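Local coordinates for Bd0816 (Bdellovibrio bacteriovorus HD100, PDB 5CER), which probably acts as a serine-type D-Ala-D-Ala carboxypeptidase of the peptidase S13 family, trimming the terminal D-alanine from peptidoglycan stem peptides, at residues Cys8-Ala13 with Thr272-Leu277; Lys36-Leu41 with Ala238-Asp243; Trp42-Leu47 with Asn281-Ala286; Leu291-Ser296 with Thr385-Leu390. The protein carries 2 engineered substitutions. One frame throughout, in Å; residues are numbered along the deposited sequence.

Interaction 1: residues Cys8-Ala13 with Thr272-Leu277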
loop_
_atom_site.group_PDB
_atom_site.type_symbol
_atom_site.label_atom_id
_atom_site.label_comp_id
_atom_site.label_asym_id
_atom_site.label_seq_id
_atom_site.Cartn_x
_atom_site.Cartn_y
_atom_site.Cartn_z
ATOM N N CYS A 8 14.992 -13.489 7.380
ATOM C CA CYS A 8 15.538 -14.475 6.475
ATOM C C CYS A 8 16.084 -13.808 5.247
ATOM O O CYS A 8 15.487 -12.875 4.740
ATOM C CB CYS A 8 14.442 -15.371 5.966
ATOM S SG CYS A 8 14.065 -16.633 7.132
ATOM N N HIS A 9 17.125 -14.414 4.675
ATOM C CA HIS A 9 17.486 -14.130 3.321
ATOM C C HIS A 9 18.177 -15.269 2.608
ATOM O O HIS A 9 18.820 -16.114 3.223
ATOM C CB HIS A 9 18.292 -12.835 3.267
ATOM C CG HIS A 9 19.346 -12.743 4.320
ATOM N ND1 HIS A 9 19.228 -11.932 5.436
ATOM C CD2 HIS A 9 20.538 -13.356 4.414
ATOM C CE1 HIS A 9 20.294 -12.081 6.185
ATOM N NE2 HIS A 9 21.106 -12.928 5.579
ATOM N N MET A 10 18.041 -15.254 1.278
ATOM C CA MET A 10 18.456 -16.346 0.429
ATOM C C MET A 10 18.789 -15.719 -0.926
ATOM O O MET A 10 18.047 -14.878 -1.410
ATOM C CB MET A 10 17.302 -17.366 0.312
ATOM C CG MET A 10 17.644 -18.591 -0.520
ATOM S SD MET A 10 16.284 -19.751 -0.563
ATOM C CE MET A 10 15.211 -18.969 -1.766
ATOM N N LYS A 11 19.894 -16.161 -1.550
ATOM C CA LYS A 11 20.203 -15.735 -2.859
ATOM C C LYS A 11 19.224 -16.289 -3.907
ATOM O O LYS A 11 18.795 -17.433 -3.833
ATOM C CB LYS A 11 21.577 -16.180 -3.217
ATOM C CG LYS A 11 22.034 -15.536 -4.506
ATOM C CD LYS A 11 23.464 -15.828 -4.834
ATOM C CE LYS A 11 23.827 -15.125 -6.133
ATOM N NZ LYS A 11 25.273 -15.342 -6.334
ATOM N N ALA A 12 18.867 -15.428 -4.871
ATOM C CA ALA A 12 17.949 -15.787 -5.944
ATOM C C ALA A 12 18.743 -16.514 -6.984
ATOM O O ALA A 12 19.661 -15.947 -7.557
ATOM C CB ALA A 12 17.285 -14.560 -6.562
ATOM N N ALA A 13 18.391 -17.758 -7.225
ATOM C CA ALA A 13 19.123 -18.567 -8.138
ATOM C C ALA A 13 18.194 -19.618 -8.695
ATOM O O ALA A 13 17.032 -19.645 -8.361
ATOM C CB ALA A 13 20.324 -19.208 -7.416
ATOM N N THR A 272 8.598 -19.881 5.221
ATOM C CA THR A 272 7.446 -19.973 4.321
ATOM C C THR A 272 7.375 -18.758 3.356
ATOM O O THR A 272 7.013 -18.907 2.185
ATOM C CB THR A 272 6.115 -20.095 5.115
ATOM O OG1 THR A 272 6.146 -21.240 5.963
ATOM C CG2 THR A 272 4.931 -20.218 4.168
ATOM N N MET A 273 7.742 -17.583 3.856
ATOM C CA MET A 273 7.767 -16.351 3.041
ATOM C C MET A 273 8.857 -16.387 1.996
ATOM O O MET A 273 8.625 -15.950 0.881
ATOM C CB MET A 273 7.949 -15.100 3.899
ATOM C CG MET A 273 6.773 -14.811 4.798
ATOM S SD MET A 273 5.197 -14.531 3.943
ATOM C CE MET A 273 5.667 -13.441 2.569
ATOM N N ILE A 274 10.013 -16.955 2.333
ATOM C CA ILE A 274 11.096 -17.184 1.360
ATOM C C ILE A 274 10.637 -18.181 0.271
ATOM O O ILE A 274 10.887 -17.940 -0.912
ATOM C CB ILE A 274 12.387 -17.698 2.016
ATOM C CG1 ILE A 274 12.937 -16.666 3.000
ATOM C CG2 ILE A 274 13.450 -17.996 0.970
ATOM C CD1 ILE A 274 13.180 -15.280 2.419
ATOM N N LYS A 275 9.996 -19.282 0.666
ATOM C CA LYS A 275 9.454 -20.237 -0.331
ATOM C C LYS A 275 8.507 -19.561 -1.300
ATOM O O LYS A 275 8.659 -19.683 -2.495
ATOM C CB LYS A 275 8.694 -21.377 0.316
ATOM C CG LYS A 275 9.574 -22.470 0.836
ATOM C CD LYS A 275 8.720 -23.601 1.378
ATOM C CE LYS A 275 9.446 -24.430 2.419
ATOM N NZ LYS A 275 8.499 -25.425 2.999
ATOM N N THR A 276 7.565 -18.816 -0.731
ATOM C CA THR A 276 6.577 -18.069 -1.501
ATOM C C THR A 276 7.238 -17.211 -2.550
ATOM O O THR A 276 6.857 -17.236 -3.717
ATOM C CB THR A 276 5.710 -17.175 -0.577
ATOM O OG1 THR A 276 5.058 -18.014 0.379
ATOM C CG2 THR A 276 4.672 -16.415 -1.358
ATOM N N LEU A 277 8.203 -16.426 -2.104
ATOM C CA LEU A 277 8.906 -15.529 -2.966
ATOM C C LEU A 277 9.640 -16.259 -4.071
ATOM O O LEU A 277 9.568 -15.812 -5.225
ATOM C CB LEU A 277 9.868 -14.604 -2.163
ATOM C CG LEU A 277 9.190 -13.506 -1.289
ATOM C CD1 LEU A 277 10.171 -12.963 -0.218
ATOM C CD2 LEU A 277 8.634 -12.382 -2.152
#
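I274 is the one helix side chain that carries this contact, and its branches are divided between two residues of the strand. CG1 of I274 meets CB of C8 at 3.6 Å, and I274 CD1 continues past the same C8 CB at 3.8 Å. On the other branch, I274 CG2 packs against the thioether of M10, 3.4 Å from M10 CE and 3.7 Å from M10 SD. M10 starts out extended, CG lying anti to the backbone N (chi1 -178°), and bends at chi3 (78°), which swings the methyl over I274 at a slant. C8 meets the helix through CB, since no atom of I274 lies within 4.2 Å of its SG. No hydrogen bond spans the segments: the tight part is purely apolar, and all three touching residues are buried.

The loose side follows from strand alternation. C8 and M10 face the helix, whereas H9 between them points away and packs on R376. Beyond M10 the chain moves away from residues 272-277, K11 and A13 being exposed, though A13 O has a weak hydrogen bond to K282 NZ further along the helix. M10 also leans on Y342 of strand 339-348 and V19 of strand 19-21, which flank strand 3-11. With helix 270-286 laid on one face of this antiparallel sheet, the arrangement is that of the transpeptidase domain in penicillin-binding proteins and serine beta-lactamases.

Interaction 2: residues Lys36-Leu41 with Ala238-Asp243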
loop_
_atom_site.group_PDB
_atom_site.type_symbol
_atom_site.label_atom_id
_atom_site.label_comp_id
_atom_site.label_asym_id
_atom_site.label_seq_id
_atom_site.Cartn_x
_atom_site.Cartn_y
_atom_site.Cartn_z
ATOM N N LYS A 36 -0.257 -10.693 1.442
ATOM C CA LYS A 36 -0.665 -10.456 0.047
ATOM C C LYS A 36 0.274 -11.051 -0.989
ATOM O O LYS A 36 -0.130 -11.355 -2.112
ATOM C CB LYS A 36 -0.905 -8.968 -0.198
ATOM C CG LYS A 36 -2.089 -8.410 0.586
ATOM C CD LYS A 36 -2.255 -6.914 0.333
ATOM C CE LYS A 36 -3.516 -6.363 0.961
ATOM N NZ LYS A 36 -3.288 -5.723 2.288
ATOM N N VAL A 37 1.528 -11.215 -0.616
ATOM C CA VAL A 37 2.503 -11.915 -1.469
ATOM C C VAL A 37 2.043 -13.371 -1.726
ATOM O O VAL A 37 2.158 -13.868 -2.831
ATOM C CB VAL A 37 3.931 -11.904 -0.882
ATOM C CG1 VAL A 37 4.892 -12.561 -1.854
ATOM C CG2 VAL A 37 4.373 -10.470 -0.636
ATOM N N ILE A 38 1.521 -14.003 -0.679
ATOM C CA ILE A 38 1.056 -15.367 -0.766
ATOM C C ILE A 38 -0.254 -15.425 -1.529
ATOM O O ILE A 38 -0.448 -16.294 -2.380
ATOM C CB ILE A 38 0.895 -15.989 0.636
ATOM C CG1 ILE A 38 2.248 -15.987 1.374
ATOM C CG2 ILE A 38 0.338 -17.418 0.519
ATOM C CD1 ILE A 38 2.189 -16.462 2.810
ATOM N N THR A 39 -1.157 -14.508 -1.214
ATOM C CA THR A 39 -2.410 -14.387 -1.954
ATOM C C THR A 39 -2.158 -14.193 -3.450
ATOM O O THR A 39 -2.796 -14.868 -4.305
ATOM C CB THR A 39 -3.263 -13.276 -1.356
ATOM O OG1 THR A 39 -3.521 -13.580 0.034
ATOM C CG2 THR A 39 -4.576 -13.177 -2.088
ATOM N N THR A 40 -1.165 -13.361 -3.751
ATOM C CA THR A 40 -0.691 -13.135 -5.101
ATOM C C THR A 40 -0.225 -14.404 -5.805
ATOM O O THR A 40 -0.576 -14.654 -6.979
ATOM C CB THR A 40 0.431 -12.048 -5.112
ATOM O OG1 THR A 40 -0.129 -10.779 -4.748
ATOM C CG2 THR A 40 1.074 -11.899 -6.464
ATOM N N LEU A 41 0.587 -15.208 -5.122
ATOM C CA LEU A 41 1.043 -16.482 -5.722
ATOM C C LEU A 41 -0.142 -17.403 -6.016
ATOM O O LEU A 41 -0.200 -18.044 -7.060
ATOM C CB LEU A 41 2.038 -17.198 -4.811
ATOM C CG LEU A 41 2.453 -18.638 -5.178
ATOM C CD1 LEU A 41 3.100 -18.717 -6.543
ATOM C CD2 LEU A 41 3.395 -19.157 -4.104
ATOM N N ALA A 238 0.140 -28.222 -1.179
ATOM C CA ALA A 238 0.665 -28.715 -2.445
ATOM C C ALA A 238 1.802 -27.834 -2.945
ATOM O O ALA A 238 2.828 -28.317 -3.380
ATOM C CB ALA A 238 -0.468 -28.835 -3.470
ATOM N N THR A 239 1.595 -26.534 -2.939
ATOM C CA THR A 239 2.572 -25.595 -3.518
ATOM C C THR A 239 3.666 -25.216 -2.521
ATOM O O THR A 239 4.803 -25.185 -2.898
ATOM C CB THR A 239 1.881 -24.303 -4.017
ATOM O OG1 THR A 239 0.828 -24.638 -4.928
ATOM C CG2 THR A 239 2.873 -23.363 -4.704
ATOM N N LEU A 240 3.316 -24.920 -1.276
ATOM C CA LEU A 240 4.286 -24.456 -0.296
ATOM C C LEU A 240 4.814 -25.561 0.630
ATOM O O LEU A 240 5.658 -25.298 1.485
ATOM C CB LEU A 240 3.692 -23.321 0.514
ATOM C CG LEU A 240 3.319 -22.064 -0.261
ATOM C CD1 LEU A 240 2.650 -21.065 0.659
ATOM C CD2 LEU A 240 4.535 -21.417 -0.909
ATOM N N LYS A 241 4.339 -26.793 0.449
ATOM C CA LYS A 241 4.692 -27.901 1.322
ATOM C C LYS A 241 4.510 -27.511 2.781
ATOM O O LYS A 241 5.348 -27.792 3.619
ATOM C CB LYS A 241 6.121 -28.372 1.058
ATOM C CG LYS A 241 6.415 -28.811 -0.367
ATOM C CD LYS A 241 5.301 -29.704 -0.932
ATOM C CE LYS A 241 5.754 -30.628 -2.053
ATOM N NZ LYS A 241 5.308 -30.133 -3.380
ATOM N N ALA A 242 3.351 -26.942 3.087
ATOM C CA ALA A 242 3.110 -26.278 4.356
ATOM C C ALA A 242 1.743 -26.604 4.926
ATOM O O ALA A 242 0.739 -26.603 4.199
ATOM C CB ALA A 242 3.223 -24.802 4.148
ATOM N N ASP A 243 1.705 -26.940 6.211
ATOM C CA ASP A 243 0.442 -27.145 6.912
ATOM C C ASP A 243 0.336 -26.119 8.062
ATOM O O ASP A 243 1.110 -25.159 8.105
ATOM C CB ASP A 243 0.298 -28.591 7.361
ATOM C CG ASP A 243 1.404 -29.029 8.303
ATOM O OD1 ASP A 243 2.032 -28.193 8.975
ATOM O OD2 ASP A 243 1.582 -30.254 8.447
#
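L41 and L240 meet through one methyl each, CD2 of L41 lying 4.1 Å from CD2 of L240, and the two side chains run antiparallel alongside one another. The two leucines use different conformations. In L41, CG stands anti to the backbone N (chi1 171°), which carries the isobutyl group out from helix 35-47 toward its partner. L240 instead keeps CG beside its own N and anti to the carbonyl carbon (chi1 -62°). The other methyl of L240, CD1, comes to 4.3 Å from CG2 of I38, so L240 spans two residues one helical turn apart. At the margin, CG2 of T239 lies 4.3 Å from CD2 of L41, while the T239 hydroxyl is hydrogen-bonded to E45 OE1 of helix 35-47.

Helix 35-47 corresponds to the helix that carries the SxxK lysine in penicillin-binding proteins; by sequence K36 is probably that lysine, although the serine position of the motif is an alanine in the deposited chain. K36 NZ is hydrogen-bonded to S214 OG, N216 OD1 and S253 O, the first two consistent with the SxN motif. L240 lies just before K241, which takes a positive phi as the chain turns off after helix 228-239. K241 folds back there, its NZ donating to O of A238 at 3.1 Å with a C=O...N angle of 156°. In the other segment T40 OG1 gives a 2.7 Å bond to O of K36, approaching from the face opposite T40 N. F232 and F235 of helix 228-239 cover I38, and F235 reaches L41 as well.

Interaction 3: residues Trp42-Leu47 with Asn281-Ala286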
loop_
_atom_site.group_PDB
_atom_site.type_symbol
_atom_site.label_atom_id
_atom_site.label_comp_id
_atom_site.label_asym_id
_atom_site.label_seq_id
_atom_site.Cartn_x
_atom_site.Cartn_y
_atom_site.Cartn_z
ATOM N N TRP A 42 -1.032 -17.515 -5.049
ATOM C CA TRP A 42 -2.163 -18.422 -5.149
ATOM C C TRP A 42 -3.040 -18.005 -6.363
ATOM O O TRP A 42 -3.403 -18.834 -7.186
ATOM C CB TRP A 42 -2.983 -18.419 -3.843
ATOM C CG TRP A 42 -4.123 -19.390 -3.810
ATOM C CD1 TRP A 42 -4.263 -20.509 -4.535
ATOM C CD2 TRP A 42 -5.287 -19.313 -2.966
ATOM N NE1 TRP A 42 -5.427 -21.146 -4.224
ATOM C CE2 TRP A 42 -6.080 -20.433 -3.257
ATOM C CE3 TRP A 42 -5.730 -18.401 -2.001
ATOM C CZ2 TRP A 42 -7.292 -20.678 -2.617
ATOM C CZ3 TRP A 42 -6.938 -18.635 -1.371
ATOM C CH2 TRP A 42 -7.695 -19.784 -1.671
ATOM N N ALA A 43 -3.356 -16.716 -6.457
ATOM C CA ALA A 43 -4.146 -16.222 -7.598
ATOM C C ALA A 43 -3.470 -16.562 -8.936
ATOM O O ALA A 43 -4.120 -17.052 -9.851
ATOM C CB ALA A 43 -4.408 -14.700 -7.475
ATOM N N ILE A 44 -2.185 -16.296 -9.026
ATOM C CA ILE A 44 -1.449 -16.580 -10.257
ATOM C C ILE A 44 -1.434 -18.063 -10.574
ATOM O O ILE A 44 -1.692 -18.454 -11.719
ATOM C CB ILE A 44 -0.014 -16.024 -10.220
ATOM C CG1 ILE A 44 -0.088 -14.509 -10.349
ATOM C CG2 ILE A 44 0.826 -16.615 -11.329
ATOM C CD1 ILE A 44 1.187 -13.801 -10.017
ATOM N N GLU A 45 -1.209 -18.884 -9.567
ATOM C CA GLU A 45 -1.225 -20.320 -9.785
ATOM C C GLU A 45 -2.587 -20.854 -10.254
ATOM O O GLU A 45 -2.635 -21.674 -11.160
ATOM C CB GLU A 45 -0.804 -21.048 -8.535
ATOM C CG GLU A 45 -0.570 -22.522 -8.766
ATOM C CD GLU A 45 -0.092 -23.207 -7.510
ATOM O OE1 GLU A 45 1.072 -22.936 -7.098
ATOM O OE2 GLU A 45 -0.878 -23.984 -6.922
ATOM N N LYS A 46 -3.669 -20.405 -9.649
ATOM C CA LYS A 46 -4.950 -20.928 -9.997
ATOM C C LYS A 46 -5.545 -20.326 -11.252
ATOM O O LYS A 46 -6.160 -21.052 -12.039
ATOM C CB LYS A 46 -5.954 -20.767 -8.852
ATOM C CG LYS A 46 -7.157 -21.672 -9.035
ATOM C CD LYS A 46 -8.029 -21.765 -7.813
ATOM C CE LYS A 46 -7.667 -22.977 -6.958
ATOM N NZ LYS A 46 -8.407 -22.940 -5.673
ATOM N N LEU A 47 -5.399 -19.025 -11.418
ATOM C CA LEU A 47 -6.018 -18.302 -12.547
ATOM C C LEU A 47 -5.116 -18.096 -13.775
ATOM O O LEU A 47 -5.612 -18.063 -14.883
ATOM C CB LEU A 47 -6.536 -16.925 -12.106
ATOM C CG LEU A 47 -7.549 -16.964 -10.958
ATOM C CD1 LEU A 47 -7.925 -15.563 -10.533
ATOM C CD2 LEU A 47 -8.792 -17.753 -11.360
ATOM N N ASN A 281 8.420 -15.911 -8.029
ATOM C CA ASN A 281 9.409 -15.537 -9.019
ATOM C C ASN A 281 9.573 -16.575 -10.149
ATOM O O ASN A 281 9.636 -16.198 -11.316
ATOM C CB ASN A 281 10.771 -15.267 -8.349
ATOM C CG ASN A 281 11.783 -14.663 -9.298
ATOM O OD1 ASN A 281 12.697 -15.346 -9.805
ATOM N ND2 ASN A 281 11.566 -13.427 -9.652
ATOM N N LYS A 282 9.637 -17.852 -9.820
ATOM C CA LYS A 282 9.766 -18.913 -10.843
ATOM C C LYS A 282 8.579 -18.941 -11.744
ATOM O O LYS A 282 8.684 -19.094 -12.957
ATOM C CB LYS A 282 9.910 -20.334 -10.193
ATOM C CG LYS A 282 11.239 -21.069 -10.368
ATOM C CD LYS A 282 12.433 -20.103 -10.381
ATOM C CE LYS A 282 13.779 -20.792 -10.441
ATOM N NZ LYS A 282 14.811 -19.857 -11.008
ATOM N N SER A 283 7.422 -18.804 -11.136
ATOM C CA SER A 283 6.172 -18.789 -11.874
ATOM C C SER A 283 6.164 -17.674 -12.933
ATOM O O SER A 283 5.897 -17.891 -14.112
ATOM C CB SER A 283 5.016 -18.648 -10.891
ATOM O OG SER A 283 3.845 -19.143 -11.466
ATOM N N LEU A 284 6.482 -16.473 -12.468
ATOM C CA LEU A 284 6.483 -15.279 -13.304
ATOM C C LEU A 284 7.547 -15.392 -14.377
ATOM O O LEU A 284 7.255 -15.066 -15.526
ATOM C CB LEU A 284 6.692 -14.002 -12.476
ATOM C CG LEU A 284 5.553 -13.657 -11.521
ATOM C CD1 LEU A 284 6.007 -12.655 -10.470
ATOM C CD2 LEU A 284 4.331 -13.117 -12.249
ATOM N N GLU A 285 8.741 -15.895 -14.040
ATOM C CA GLU A 285 9.802 -16.070 -15.064
ATOM C C GLU A 285 9.427 -17.061 -16.154
ATOM O O GLU A 285 9.708 -16.818 -17.318
ATOM C CB GLU A 285 11.152 -16.407 -14.451
ATOM C CG GLU A 285 11.779 -15.165 -13.804
ATOM C CD GLU A 285 13.145 -15.384 -13.166
ATOM O OE1 GLU A 285 13.563 -16.563 -12.996
ATOM O OE2 GLU A 285 13.795 -14.357 -12.822
ATOM N N ALA A 286 8.721 -18.117 -15.781
ATOM C CA ALA A 286 8.223 -19.083 -16.745
ATOM C C ALA A 286 7.278 -18.498 -17.786
ATOM O O ALA A 286 7.109 -19.077 -18.829
ATOM C CB ALA A 286 7.532 -20.235 -16.033
#
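I44 lays its CD1 methyl against CD2 of L284, 3.9 Å away, the two side chains crossing at about a right angle. This is a helix-helix contact within the transpeptidase domain of the penicillin-binding fold: I44 belongs to the last turns of helix 35-47, and L284 to helix 270-286, the helix that also lies on the large antiparallel sheet. Between these two segments the joint is small, 107 Å² in all, and no hydrogen bond crosses it.

The beta-branch of I44 lets one residue serve two neighbours. CG1 is anti to the carbonyl carbon (chi1 -72°), and chi2 is extended at 167°, which sends CD1 out to the leucine; CG2, anti to the backbone N, turns instead to S283. In L284 the CB does not point straight at the other helix, but the CD2 methyl at the end of the side chain reaches I44. The two contacts differ in burial, for I44 and L284 are buried whereas S283 is partly exposed.

Neighbouring elements close the apolar side: L207 of helix 203-213 touches I44, and V49 and V294 touch L284. Away from helix 270-286, W42 of the same segment stacks on the ring of F235 and meets F232 edge-to-face. The S283 hydroxyl, its OG anti to the backbone N (chi1 -157°), rests 3.9 Å from I44 CG2.

Interaction 4: residues Leu291-Ser296 with Thr385-Leu390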
loop_
_atom_site.group_PDB
_atom_site.type_symbol
_atom_site.label_atom_id
_atom_site.label_comp_id
_atom_site.label_asym_id
_atom_site.label_seq_id
_atom_site.Cartn_x
_atom_site.Cartn_y
_atom_site.Cartn_z
ATOM N N LEU A 291 9.326 -10.275 -10.916
ATOM C CA LEU A 291 8.686 -10.000 -9.632
ATOM C C LEU A 291 8.120 -8.551 -9.570
ATOM O O LEU A 291 7.111 -8.301 -8.902
ATOM C CB LEU A 291 9.682 -10.257 -8.494
ATOM C CG LEU A 291 9.107 -10.369 -7.086
ATOM C CD1 LEU A 291 8.143 -11.555 -6.987
ATOM C CD2 LEU A 291 10.232 -10.498 -6.087
ATOM N N SER A 292 8.782 -7.627 -10.260
ATOM C CA SER A 292 8.361 -6.242 -10.326
ATOM C C SER A 292 7.065 -6.016 -11.097
ATOM O O SER A 292 6.554 -4.894 -11.081
ATOM C CB SER A 292 9.474 -5.389 -10.943
ATOM O OG SER A 292 9.942 -5.964 -12.131
ATOM N N ASP A 293 6.577 -7.021 -11.805
ATOM C CA ASP A 293 5.282 -6.926 -12.451
ATOM C C ASP A 293 4.098 -7.113 -11.528
ATOM O O ASP A 293 2.961 -6.828 -11.919
ATOM C CB ASP A 293 5.190 -7.928 -13.618
ATOM C CG ASP A 293 6.112 -7.564 -14.755
ATOM O OD1 ASP A 293 6.135 -6.389 -15.132
ATOM O OD2 ASP A 293 6.854 -8.432 -15.274
ATOM N N VAL A 294 4.326 -7.622 -10.315
ATOM C CA VAL A 294 3.267 -7.739 -9.300
ATOM C C VAL A 294 3.574 -7.065 -7.956
ATOM O O VAL A 294 2.663 -6.807 -7.198
ATOM C CB VAL A 294 2.839 -9.222 -9.101
ATOM C CG1 VAL A 294 2.352 -9.820 -10.393
ATOM C CG2 VAL A 294 3.964 -10.076 -8.553
ATOM N N LEU A 295 4.852 -6.855 -7.623
ATOM C CA LEU A 295 5.210 -6.200 -6.374
ATOM C C LEU A 295 5.845 -4.866 -6.677
ATOM O O LEU A 295 6.457 -4.662 -7.738
ATOM C CB LEU A 295 6.174 -7.084 -5.579
ATOM C CG LEU A 295 5.705 -8.469 -5.157
ATOM C CD1 LEU A 295 6.732 -9.125 -4.266
ATOM C CD2 LEU A 295 4.382 -8.437 -4.438
ATOM N N SER A 296 5.770 -3.989 -5.712
ATOM C CA SER A 296 6.245 -2.619 -5.817
ATOM C C SER A 296 7.763 -2.528 -5.882
ATOM O O SER A 296 8.445 -3.380 -5.325
ATOM C CB SER A 296 5.745 -1.798 -4.621
ATOM O OG SER A 296 4.348 -1.970 -4.428
ATOM N N THR A 385 10.477 0.178 -15.404
ATOM C CA THR A 385 9.689 1.365 -15.694
ATOM C C THR A 385 8.333 1.288 -14.997
ATOM O O THR A 385 7.672 0.267 -15.071
ATOM C CB THR A 385 9.382 1.416 -17.215
ATOM O OG1 THR A 385 10.502 1.043 -18.046
ATOM C CG2 THR A 385 8.830 2.763 -17.622
ATOM N N GLU A 386 7.962 2.384 -14.337
ATOM C CA GLU A 386 6.826 2.431 -13.482
ATOM C C GLU A 386 5.615 1.937 -14.248
ATOM O O GLU A 386 5.278 2.490 -15.270
ATOM C CB GLU A 386 6.629 3.852 -12.948
ATOM C CG GLU A 386 5.377 4.046 -12.097
ATOM C CD GLU A 386 5.354 5.362 -11.347
ATOM O OE1 GLU A 386 5.909 6.358 -11.835
ATOM O OE2 GLU A 386 4.834 5.395 -10.220
ATOM N N ILE A 387 4.984 0.889 -13.733
ATOM C CA ILE A 387 3.701 0.406 -14.260
ATOM C C ILE A 387 2.598 1.337 -13.768
ATOM O O ILE A 387 2.501 1.622 -12.594
ATOM C CB ILE A 387 3.415 -1.038 -13.787
ATOM C CG1 ILE A 387 4.442 -2.010 -14.378
ATOM C CG2 ILE A 387 1.993 -1.458 -14.135
ATOM C CD1 ILE A 387 4.627 -3.288 -13.575
ATOM N N LEU A 388 1.786 1.817 -14.693
ATOM C CA LEU A 388 0.645 2.614 -14.340
ATOM C C LEU A 388 -0.493 1.572 -14.235
ATOM O O LEU A 388 -0.940 1.038 -15.234
ATOM C CB LEU A 388 0.396 3.690 -15.382
ATOM C CG LEU A 388 -0.868 4.584 -15.163
ATOM C CD1 LEU A 388 -1.042 5.099 -13.730
ATOM C CD2 LEU A 388 -0.939 5.743 -16.168
ATOM N N ALA A 389 -0.896 1.265 -13.000
ATOM C CA ALA A 389 -1.746 0.125 -12.730
ATOM C C ALA A 389 -3.265 0.455 -12.702
ATOM O O ALA A 389 -3.909 0.575 -11.665
ATOM C CB ALA A 389 -1.311 -0.539 -11.446
ATOM N N LEU A 390 -3.826 0.575 -13.890
ATOM C CA LEU A 390 -5.268 0.816 -14.059
ATOM C C LEU A 390 -6.031 -0.505 -14.091
ATOM O O LEU A 390 -5.480 -1.514 -14.501
ATOM C CB LEU A 390 -5.523 1.601 -15.337
ATOM C CG LEU A 390 -4.895 3.004 -15.346
ATOM C CD1 LEU A 390 -4.616 3.582 -16.744
ATOM C CD2 LEU A 390 -5.877 3.886 -14.599
#
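With CG1 anti to the carbonyl carbon (chi1 -65°) and chi2 extended at 156°, I387 projects its CD1 methyl onto the short 3-10 turn of residues 291-293. D293 has the matching first torsion, CG beside its own N (chi1 -68°); although its CB starts away from I387, its carboxylate comes back far enough for OD1 to touch the methyl. The result is a single apolar tip against two oxygens: I387 CD1 lies 3.5 Å from O of S292 and 3.8 Å from OD1 of D293, the aspartate and isoleucine side chains crossing at about a right angle. These are van der Waals contacts, and no hydrogen bond joins the segments.

In the fold, residues 385-390 belong to the long return chain that follows helix 356-375 and heads for strand 399-400 in the mixed sheet, passing the transpeptidase domain on the way. S292 O, which the methyl touches, accepts from K208 NZ, and K208 also touches I387; the other carboxylate oxygen of D293, OD2, accepts from the backbone N of K290. Within the turn, O of L291 receives both V294 N, at 3.2 Å, and L295 N, at 3.0 Å.

Overall arrangement
Interactions 1, 2 and 3 are buried and share elements: helix 270-286 serves 1 and 3, helix 35-47 serves 2 and 3. Interaction 1 fixes helix to sheet through the M10 thioether and aliphatic carbons, whereas 2 and 3 are mainly aliphatic, 3 between two helices and 2 between helix 35-47 and the chain at the end of helix 228-239. Around them, M273 SD packs on I38 CD1 at 3.7 Å. Interaction 4 is only partly buried, one methyl resting on oxygens. Its centre lies about 12 Å from the chain centre, that of interaction 1 about 21 Å. It touches interaction 3 through V294 CG2, 3.8 Å from L284 CD1, and interaction 2 through V294 and T40.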